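PDB 3KN3: putative periplasmic protein from Wolinella succinogenes, which is of unconfirmed function but has the two-lobed fold of periplasmic binding proteins, can hold glutathione, and may serve tungstate uptake by an ABC transporter. Local coordinates for residues A[26-29]-A[33-36]; A[225-228]-A[232-235]. One frame throughout, in Å; residues are numbered along the deposited sequence.

Interaction 1. Residues A[26-29]-A[33-36]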
loop_
_atom_site.group_PDB
_atom_site.type_symbol
_atom_site.label_atom_id
_atom_site.label_comp_id
_atom_site.label_asym_id
_atom_site.label_seq_id
_atom_site.Cartn_x
_atom_site.Cartn_y
_atom_site.Cartn_z
ATOM N N PRO A 26 15.169 -0.001 -13.452
ATOM C CA PRO A 26 16.261 0.699 -14.138
ATOM C C PRO A 26 17.364 1.099 -13.161
ATOM O O PRO A 26 18.548 1.004 -13.490
ATOM C CB PRO A 26 15.577 1.949 -14.703
ATOM C CG PRO A 26 14.123 1.623 -14.713
ATOM C CD PRO A 26 13.908 0.749 -13.524
ATOM N N ALA A 27 16.984 1.534 -11.965
ATOM C CA ALA A 27 17.985 1.914 -10.974
ATOM C C ALA A 27 18.841 0.717 -10.547
ATOM O O ALA A 27 20.041 0.857 -10.321
ATOM C CB ALA A 27 17.332 2.558 -9.771
ATOM N N TYR A 28 18.223 -0.456 -10.443
ATOM C CA TYR A 28 18.943 -1.654 -10.023
ATOM C C TYR A 28 19.894 -2.125 -11.130
ATOM O O TYR A 28 21.037 -2.510 -10.866
ATOM C CB TYR A 28 17.962 -2.767 -9.629
ATOM C CG TYR A 28 18.618 -3.975 -8.987
ATOM C CD1 TYR A 28 19.408 -3.833 -7.849
ATOM C CD2 TYR A 28 18.443 -5.252 -9.508
ATOM C CE1 TYR A 28 20.018 -4.920 -7.261
ATOM C CE2 TYR A 28 19.047 -6.352 -8.914
ATOM C CZ TYR A 28 19.837 -6.170 -7.780
ATOM O OH TYR A 28 20.448 -7.246 -7.178
ATOM N N LYS A 29 19.408 -2.078 -12.366
ATOM C CA LYS A 29 20.200 -2.450 -13.522
ATOM C C LYS A 29 21.447 -1.583 -13.599
ATOM O O LYS A 29 22.525 -2.064 -13.909
ATOM C CB LYS A 29 19.375 -2.279 -14.794
ATOM C CG LYS A 29 20.095 -2.742 -16.048
ATOM C CD LYS A 29 20.557 -4.180 -15.899
ATOM C CE LYS A 29 21.445 -4.582 -17.052
ATOM N NZ LYS A 29 20.694 -4.543 -18.322
ATOM N N GLY A 33 23.984 -4.253 -12.748
ATOM C CA GLY A 33 23.997 -5.043 -13.975
ATOM C C GLY A 33 22.918 -6.123 -14.064
ATOM O O GLY A 33 22.849 -6.843 -15.051
ATOM N N VAL A 34 22.071 -6.243 -13.044
ATOM C CA VAL A 34 21.030 -7.271 -13.035
ATOM C C VAL A 34 19.683 -6.760 -13.555
ATOM O O VAL A 34 19.227 -5.685 -13.161
ATOM C CB VAL A 34 20.787 -7.827 -11.626
ATOM C CG1 VAL A 34 19.545 -8.741 -11.614
ATOM C CG2 VAL A 34 22.029 -8.542 -11.083
ATOM N N ASP A 35 19.048 -7.544 -14.428
ATOM C CA ASP A 35 17.693 -7.249 -14.887
ATOM C C ASP A 35 16.596 -7.878 -14.024
ATOM O O ASP A 35 16.537 -9.091 -13.847
ATOM C CB ASP A 35 17.495 -7.695 -16.333
ATOM C CG ASP A 35 18.158 -6.771 -17.325
ATOM O OD1 ASP A 35 18.120 -5.544 -17.108
ATOM O OD2 ASP A 35 18.708 -7.280 -18.330
ATOM N N LEU A 36 15.718 -7.029 -13.514
ATOM C CA LEU A 36 14.511 -7.451 -12.826
ATOM C C LEU A 36 13.446 -7.932 -13.818
ATOM O O LEU A 36 13.054 -7.212 -14.732
ATOM C CB LEU A 36 13.958 -6.273 -12.034
ATOM C CG LEU A 36 13.432 -6.597 -10.644
ATOM C CD1 LEU A 36 14.509 -7.339 -9.874
ATOM C CD2 LEU A 36 13.010 -5.312 -9.934
#

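Interaction 2. Residues A[225-228]-A[232-235]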
loop_
_atom_site.group_PDB
_atom_site.type_symbol
_atom_site.label_atom_id
_atom_site.label_comp_id
_atom_site.label_asym_id
_atom_site.label_seq_id
_atom_site.Cartn_x
_atom_site.Cartn_y
_atom_site.Cartn_z
ATOM N N ILE A 225 17.682 -7.448 -2.140
ATOM C CA ILE A 225 17.152 -7.007 -0.860
ATOM C C ILE A 225 18.140 -6.083 -0.147
ATOM O O ILE A 225 17.749 -5.068 0.423
ATOM C CB ILE A 225 16.771 -8.216 0.034
ATOM C CG1 ILE A 225 15.461 -8.843 -0.444
ATOM C CG2 ILE A 225 16.676 -7.813 1.493
ATOM C CD1 ILE A 225 15.142 -10.144 0.254
ATOM N N ASP A 226 19.421 -6.424 -0.185
ATOM C CA ASP A 226 20.426 -5.584 0.456
ATOM C C ASP A 226 20.476 -4.215 -0.232
ATOM O O ASP A 226 20.612 -3.180 0.414
ATOM C CB ASP A 226 21.802 -6.252 0.427
ATOM C CG ASP A 226 21.888 -7.490 1.319
ATOM O OD1 ASP A 226 20.984 -7.702 2.155
ATOM O OD2 ASP A 226 22.877 -8.250 1.187
ATOM N N TRP A 227 20.346 -4.216 -1.552
ATOM C CA TRP A 227 20.369 -2.971 -2.319
ATOM C C TRP A 227 19.235 -2.047 -1.860
ATOM O O TRP A 227 19.455 -0.880 -1.541
ATOM C CB TRP A 227 20.267 -3.302 -3.806
ATOM C CG TRP A 227 20.153 -2.141 -4.727
ATOM C CD1 TRP A 227 21.159 -1.319 -5.129
ATOM C CD2 TRP A 227 18.975 -1.692 -5.402
ATOM N NE1 TRP A 227 20.680 -0.369 -5.988
ATOM C CE2 TRP A 227 19.339 -0.578 -6.178
ATOM C CE3 TRP A 227 17.643 -2.120 -5.417
ATOM C CZ2 TRP A 227 18.416 0.119 -6.973
ATOM C CZ3 TRP A 227 16.728 -1.422 -6.201
ATOM C CH2 TRP A 227 17.121 -0.316 -6.965
ATOM N N ILE A 228 18.028 -2.596 -1.803
ATOM C CA ILE A 228 16.846 -1.876 -1.351
ATOM C C ILE A 228 17.020 -1.318 0.071
ATOM O O ILE A 228 16.695 -0.176 0.372
ATOM C CB ILE A 228 15.657 -2.838 -1.344
ATOM C CG1 ILE A 228 15.164 -3.079 -2.775
ATOM C CG2 ILE A 228 14.562 -2.322 -0.435
ATOM C CD1 ILE A 228 14.308 -1.967 -3.321
ATOM N N LYS A 232 21.647 4.488 0.710
ATOM C CA LYS A 232 21.484 5.232 -0.526
ATOM C C LYS A 232 20.069 5.063 -1.075
ATOM O O LYS A 232 19.419 6.033 -1.457
ATOM C CB LYS A 232 22.513 4.792 -1.565
ATOM C CG LYS A 232 22.387 5.538 -2.887
ATOM C CD LYS A 232 22.843 4.683 -4.054
ATOM C CE LYS A 232 22.450 5.320 -5.370
ATOM N NZ LYS A 232 22.825 4.461 -6.525
HETATM N N MSE A 233 19.596 3.822 -1.097
HETATM C CA MSE A 233 18.284 3.510 -1.652
HETATM C C MSE A 233 17.150 3.769 -0.663
HETATM O O MSE A 233 16.055 4.160 -1.056
HETATM C CB MSE A 233 18.244 2.064 -2.161
HETATM C CG MSE A 233 19.110 1.843 -3.392
HETATM SE SE MSE A 233 18.568 3.031 -4.854
HETATM C CE MSE A 233 20.129 2.885 -6.002
ATOM N N GLN A 234 17.409 3.538 0.615
ATOM C CA GLN A 234 16.486 3.993 1.644
ATOM C C GLN A 234 16.190 5.480 1.434
ATOM O O GLN A 234 15.046 5.872 1.203
ATOM C CB GLN A 234 17.068 3.735 3.040
ATOM C CG GLN A 234 16.921 2.288 3.483
ATOM C CD GLN A 234 15.478 1.813 3.383
ATOM O OE1 GLN A 234 14.621 2.234 4.161
ATOM N NE2 GLN A 234 15.201 0.945 2.416
ATOM N N ALA A 235 17.237 6.299 1.476
ATOM C CA ALA A 235 17.096 7.737 1.257
ATOM C C ALA A 235 16.552 8.068 -0.136
ATOM O O ALA A 235 15.793 9.020 -0.312
ATOM C CB ALA A 235 18.429 8.434 1.483
#

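Interaction 1. Residues A[26-29]-A[33-36]
Helix 20-32 closes its last turn with the hydrogen bond from G33 N to K29 O (2.9 Å), and G33, where the helix ends with phi 76°, turns the chain into strand 35-41. This is the helix-to-strand return of a beta-alpha-beta crossover in the periplasmic binding protein fold: strand 35-41 pairs in parallel with strand 6-12, and D35 shares backbone hydrogen bonds with A5 and L7. On the inner side, Y28 and V34 project alongside each other. The ring is met obliquely: Y28 CE2 comes to V34 CB at 3.5 Å, and Y28 CD2 more loosely to L36 CD1 at 4.5 Å. W227 and F224 of helix 218-229 also pack on the Y28 ring, W227 from the CD1 side. On the other flank K29 leaves the helix with CG anti to the backbone N (chi1 -176°), and its bent chain lays K29 CD beside V34 O at 3.4 Å. The ammonium group then forms a salt bridge with D35 across the turn. K29 NZ comes to OD1 of D35 at 3.0 Å from the syn side, 31° out of the carboxylate plane, with a weak second bond to OD2 at 3.4 Å.

Interaction 2. Residues A[225-228]-A[232-235]
M233 CG, from a selenomethionine, lies over one face of the W227 indole, offset toward the rim, while at the ring's edge W227 NE1 gives its hydrogen bond to D31 of helix 20-32. The contact joins two consecutive helices, 218-229 and 231-238, across the short break at S230, near the C-terminal end of the chain and within the lobe of the periplasmic binding protein fold that carries strands 78-82 and 202-208. M233 touches the indole at three successive atoms. Its CG makes a CH-pi contact over the five-membered ring, 3.8 Å from the centroid of the W227 pyrrole and 17° off the normal. The selenium follows in a Met-aromatic contact, M233 SE lying 4.3 Å from the centroid of the W227 six-membered ring but obliquely to it. At the end of the side chain, M233 CE lies 3.4 Å from W227 CZ2. A bend at chi2 carries SE and CE toward the six-membered ring, and M233 CB meanwhile packs against the carbonyl oxygen W227 O, which also receives a hydrogen bond from S230 OG. The I228 side chain leaves the backbone away from 232-235 and packs on V81 and I205, while the I228 carbonyl makes the polar link. Q234, bent at chi2, brings its amide back to the end of the preceding helix. There Q234 NE2 donates to I228 O at 2.8 Å, with an N-H...O angle of 158°; the oxygen lies almost in the amide plane of Q234, whereas the nitrogen is tilted 33° from the carbonyl plane of I228.

Both contacts are local turns at the end of a helix, one leading into a strand and the other into a second helix, and both are partly buried in the same lobe. They touch: Y28 CD1 lies 3.3 Å from W227 CD2, and helices 20-32 and 218-229 each contribute one ring to the junction. Y28 and L36 in interaction 1 and I228 and M233 in interaction 2 are buried, while the charged or amide groups lie at partly exposed residues. Interaction 1 adds a lysine-aspartate salt bridge, whereas interaction 2 uses a neutral glutamine amide on a backbone carbonyl. D31, binding both W227 and K232, links helix 20-32 to both helices of interaction 2.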